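Local coordinates for protein alginase (Pseudoalteromonas, PDB 4Q8K) that probably cleaves the polysaccharide alginate by beta-elimination, as a lyase of polysaccharide lyase family 18 that carries a bound calcium ion, at residues A[155-163]-A[172-180]. Sequence-based numbering, arbitrary orientation.
Sequences DLEGDNPNP and FVPLEAQHI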
loop_
_atom_site.group_PDB
_atom_site.type_symbol
_atom_site.label_atom_id
_atom_site.label_comp_id
_atom_site.label_asym_id
_atom_site.label_seq_id
_atom_site.Cartn_x
_atom_site.Cartn_y
_atom_site.Cartn_z
ATOM N N ASP A 155 -1.511 5.296 13.558
ATOM C CA ASP A 155 -2.966 5.380 13.737
ATOM C C ASP A 155 -3.637 4.372 12.824
ATOM O O ASP A 155 -3.181 4.159 11.698
ATOM C CB ASP A 155 -3.482 6.760 13.356
ATOM C CG ASP A 155 -3.233 7.793 14.432
ATOM O OD1 ASP A 155 -3.015 7.395 15.589
ATOM O OD2 ASP A 155 -3.257 8.997 14.123
ATOM N N LEU A 156 -4.730 3.773 13.290
ATOM C CA LEU A 156 -5.440 2.758 12.512
ATOM C C LEU A 156 -6.566 3.356 11.669
ATOM O O LEU A 156 -7.315 4.204 12.137
ATOM C CB LEU A 156 -5.990 1.663 13.433
ATOM C CG LEU A 156 -6.849 0.571 12.778
ATOM C CD1 LEU A 156 -6.027 -0.196 11.747
ATOM C CD2 LEU A 156 -7.417 -0.387 13.825
ATOM N N GLU A 157 -6.662 2.910 10.419
ATOM C CA GLU A 157 -7.749 3.288 9.523
ATOM C C GLU A 157 -8.532 2.025 9.228
ATOM O O GLU A 157 -8.055 1.149 8.505
ATOM C CB GLU A 157 -7.209 3.862 8.204
ATOM C CG GLU A 157 -6.343 5.098 8.334
ATOM C CD GLU A 157 -5.598 5.394 7.049
ATOM O OE1 GLU A 157 -6.067 6.243 6.257
ATOM O OE2 GLU A 157 -4.546 4.766 6.834
ATOM N N GLY A 158 -9.736 1.932 9.787
ATOM C CA GLY A 158 -10.525 0.721 9.687
ATOM C C GLY A 158 -10.449 -0.061 10.983
ATOM O O GLY A 158 -9.608 -0.944 11.146
ATOM N N ASP A 159 -11.331 0.274 11.904
ATOM C CA ASP A 159 -11.289 -0.231 13.248
ATOM C C ASP A 159 -11.670 -1.689 13.364
ATOM O O ASP A 159 -11.169 -2.402 14.189
ATOM C CB ASP A 159 -12.215 0.606 14.136
ATOM C CG ASP A 159 -11.710 1.965 14.363
ATOM O OD1 ASP A 159 -10.568 2.095 14.736
ATOM O OD2 ASP A 159 -12.431 2.916 14.166
ATOM N N ASN A 160 -12.583 -2.119 12.521
ATOM C CA ASN A 160 -13.023 -3.492 12.594
ATOM C C ASN A 160 -13.082 -4.226 11.293
ATOM O O ASN A 160 -13.662 -3.759 10.387
ATOM C CB ASN A 160 -14.370 -3.599 13.300
ATOM C CG ASN A 160 -14.660 -5.018 13.736
ATOM O OD1 ASN A 160 -14.338 -5.428 14.851
ATOM N ND2 ASN A 160 -15.248 -5.779 12.853
ATOM N N PRO A 161 -12.491 -5.392 11.260
ATOM C CA PRO A 161 -11.846 -5.956 12.445
ATOM C C PRO A 161 -10.442 -5.387 12.632
ATOM O O PRO A 161 -9.855 -4.848 11.690
ATOM C CB PRO A 161 -11.754 -7.438 12.109
ATOM C CG PRO A 161 -11.583 -7.451 10.620
ATOM C CD PRO A 161 -12.434 -6.316 10.112
ATOM N N ASN A 162 -9.913 -5.503 13.842
ATOM C CA ASN A 162 -8.551 -5.060 14.098
ATOM C C ASN A 162 -7.575 -5.955 13.333
ATOM O O ASN A 162 -7.780 -7.167 13.230
ATOM C CB ASN A 162 -8.246 -5.051 15.604
ATOM C CG ASN A 162 -6.885 -4.447 15.923
ATOM O OD1 ASN A 162 -5.861 -5.127 15.852
ATOM N ND2 ASN A 162 -6.870 -3.162 16.280
ATOM N N PRO A 163 -6.515 -5.353 12.772
ATOM C CA PRO A 163 -5.540 -6.117 11.988
ATOM C C PRO A 163 -4.778 -7.158 12.806
ATOM O O PRO A 163 -4.355 -8.166 12.245
ATOM C CB PRO A 163 -4.583 -5.031 11.486
ATOM C CG PRO A 163 -5.418 -3.808 11.414
ATOM C CD PRO A 163 -6.330 -3.902 12.615
ATOM N N PHE A 172 -5.043 -7.477 6.874
ATOM C CA PHE A 172 -5.739 -6.300 6.364
ATOM C C PHE A 172 -6.800 -6.715 5.356
ATOM O O PHE A 172 -6.488 -7.267 4.300
ATOM C CB PHE A 172 -4.755 -5.316 5.726
ATOM C CG PHE A 172 -3.670 -4.847 6.668
ATOM C CD1 PHE A 172 -3.899 -3.789 7.539
ATOM C CD2 PHE A 172 -2.436 -5.470 6.694
ATOM C CE1 PHE A 172 -2.912 -3.353 8.410
ATOM C CE2 PHE A 172 -1.443 -5.035 7.570
ATOM C CZ PHE A 172 -1.683 -3.985 8.422
ATOM N N VAL A 173 -8.058 -6.444 5.699
ATOM C CA VAL A 173 -9.197 -6.908 4.918
ATOM C C VAL A 173 -10.159 -5.751 4.657
ATOM O O VAL A 173 -11.135 -5.559 5.386
ATOM C CB VAL A 173 -9.926 -8.023 5.665
ATOM C CG1 VAL A 173 -9.230 -9.364 5.438
ATOM C CG2 VAL A 173 -9.993 -7.694 7.170
ATOM N N PRO A 174 -9.875 -4.954 3.625
ATOM C CA PRO A 174 -10.654 -3.754 3.307
ATOM C C PRO A 174 -12.103 -4.063 2.896
ATOM O O PRO A 174 -12.961 -3.197 3.072
ATOM C CB PRO A 174 -9.871 -3.133 2.149
ATOM C CG PRO A 174 -9.147 -4.296 1.533
ATOM C CD PRO A 174 -8.747 -5.143 2.692
ATOM N N LEU A 175 -12.376 -5.259 2.387
ATOM C CA LEU A 175 -13.761 -5.623 2.071
ATOM C C LEU A 175 -14.598 -5.737 3.337
ATOM O O LEU A 175 -15.831 -5.701 3.277
ATOM C CB LEU A 175 -13.835 -6.939 1.299
ATOM C CG LEU A 175 -13.173 -6.975 -0.080
ATOM C CD1 LEU A 175 -13.128 -8.404 -0.598
ATOM C CD2 LEU A 175 -13.866 -6.032 -1.067
ATOM N N GLU A 176 -13.949 -5.941 4.473
ATOM C CA GLU A 176 -14.620 -5.996 5.770
ATOM C C GLU A 176 -14.516 -4.667 6.535
ATOM O O GLU A 176 -15.492 -4.142 7.041
ATOM C CB GLU A 176 -14.095 -7.170 6.599
ATOM C CG GLU A 176 -14.167 -8.499 5.885
ATOM C CD GLU A 176 -13.470 -9.627 6.610
ATOM O OE1 GLU A 176 -13.735 -9.782 7.801
ATOM O OE2 GLU A 176 -12.667 -10.366 6.017
ATOM N N ALA A 177 -13.306 -4.106 6.589
ATOM C CA ALA A 177 -13.108 -2.837 7.284
ATOM C C ALA A 177 -13.791 -1.687 6.560
ATOM O O ALA A 177 -14.359 -0.784 7.189
ATOM C CB ALA A 177 -11.619 -2.549 7.466
ATOM N N GLN A 178 -13.728 -1.718 5.232
ATOM C CA GLN A 178 -14.466 -0.779 4.390
ATOM C C GLN A 178 -14.212 0.686 4.759
ATOM O O GLN A 178 -15.115 1.518 4.732
ATOM C CB GLN A 178 -15.978 -1.108 4.422
ATOM C CG GLN A 178 -16.281 -2.592 4.170
ATOM C CD GLN A 178 -17.770 -2.961 4.264
ATOM O OE1 GLN A 178 -18.148 -4.106 4.014
ATOM N NE2 GLN A 178 -18.601 -2.003 4.636
ATOM N N HIS A 179 -12.975 1.020 5.095
ATOM C CA HIS A 179 -12.712 2.379 5.531
ATOM C C HIS A 179 -12.575 3.340 4.366
ATOM O O HIS A 179 -11.876 3.055 3.400
ATOM C CB HIS A 179 -11.459 2.429 6.406
ATOM C CG HIS A 179 -11.356 3.683 7.208
ATOM N ND1 HIS A 179 -12.000 3.844 8.417
ATOM C CD2 HIS A 179 -10.722 4.852 6.959
ATOM C CE1 HIS A 179 -11.745 5.050 8.890
ATOM N NE2 HIS A 179 -10.971 5.682 8.025
ATOM N N ILE A 180 -13.241 4.487 4.455
ATOM C CA ILE A 180 -13.112 5.511 3.423
ATOM C C ILE A 180 -12.644 6.870 3.941
ATOM O O ILE A 180 -12.610 7.118 5.151
ATOM C CB ILE A 180 -14.435 5.735 2.644
ATOM C CG1 ILE A 180 -15.509 6.319 3.562
ATOM C CG2 ILE A 180 -14.916 4.452 1.989
ATOM C CD1 ILE A 180 -16.741 6.785 2.809
HETATM O O HOH W 1 -14.221 -0.423 10.663
HETATM O O HOH W 2 -16.294 -4.399 10.158
#
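The imidazole of His179 lies against the end of strand 154-157, with one face over the peptide linking Glu157 to Gly158. Glu157 C sits 3.8 Å above the ring plane, offset toward the rim, and Glu157 CB makes a CH-pi contact over a face, 4.2 Å from the centroid. Gly158 N approaches ND1 of His179 to 3.3 Å at a poor angle, so this is packing and not a hydrogen bond. With CG trans to the main-chain N (chi1 -163°), the His179 ring is carried across to the strand. With an alanine here, the Glu157–Gly158 peptide would probably lose the flat cover over it and a gap would open beside Glu157 CB. The contact is tightest where Gly158 fits close against Ala177 and His179: with its positive phi (102°), it has no CB to press on the methyl of Ala177 or collide with the carbonyl O of Glu157. The carboxylate of Glu157 turns to Arg188, its salt-bridge partner.

Farther along, Pro161, which follows a cis peptide, crosses Val173 at about a right angle, CG to CG2 at 3.8 Å, while the buried Pro163 meets Phe172 CE1 obliquely through CB and CG.

The solvent side, at the exposed Asn160 and Glu176, is looser and wetter. No direct hydrogen bond joins the two segments; Asn160 O receives a CA-H...O contact from Ala177 CA (3.3 Å), and one water links Asn160 O and ND2 to Glu176 O. A second accepts from Asn160 N and reaches Ala177 O weakly.

The connection from strand 154-157 of one antiparallel sheet to strand 164-166 of the other thus packs on the short helix 174-177 and its flanking residues, within the beta-sandwich (jelly-roll) fold of concanavalin-like alginate lyases.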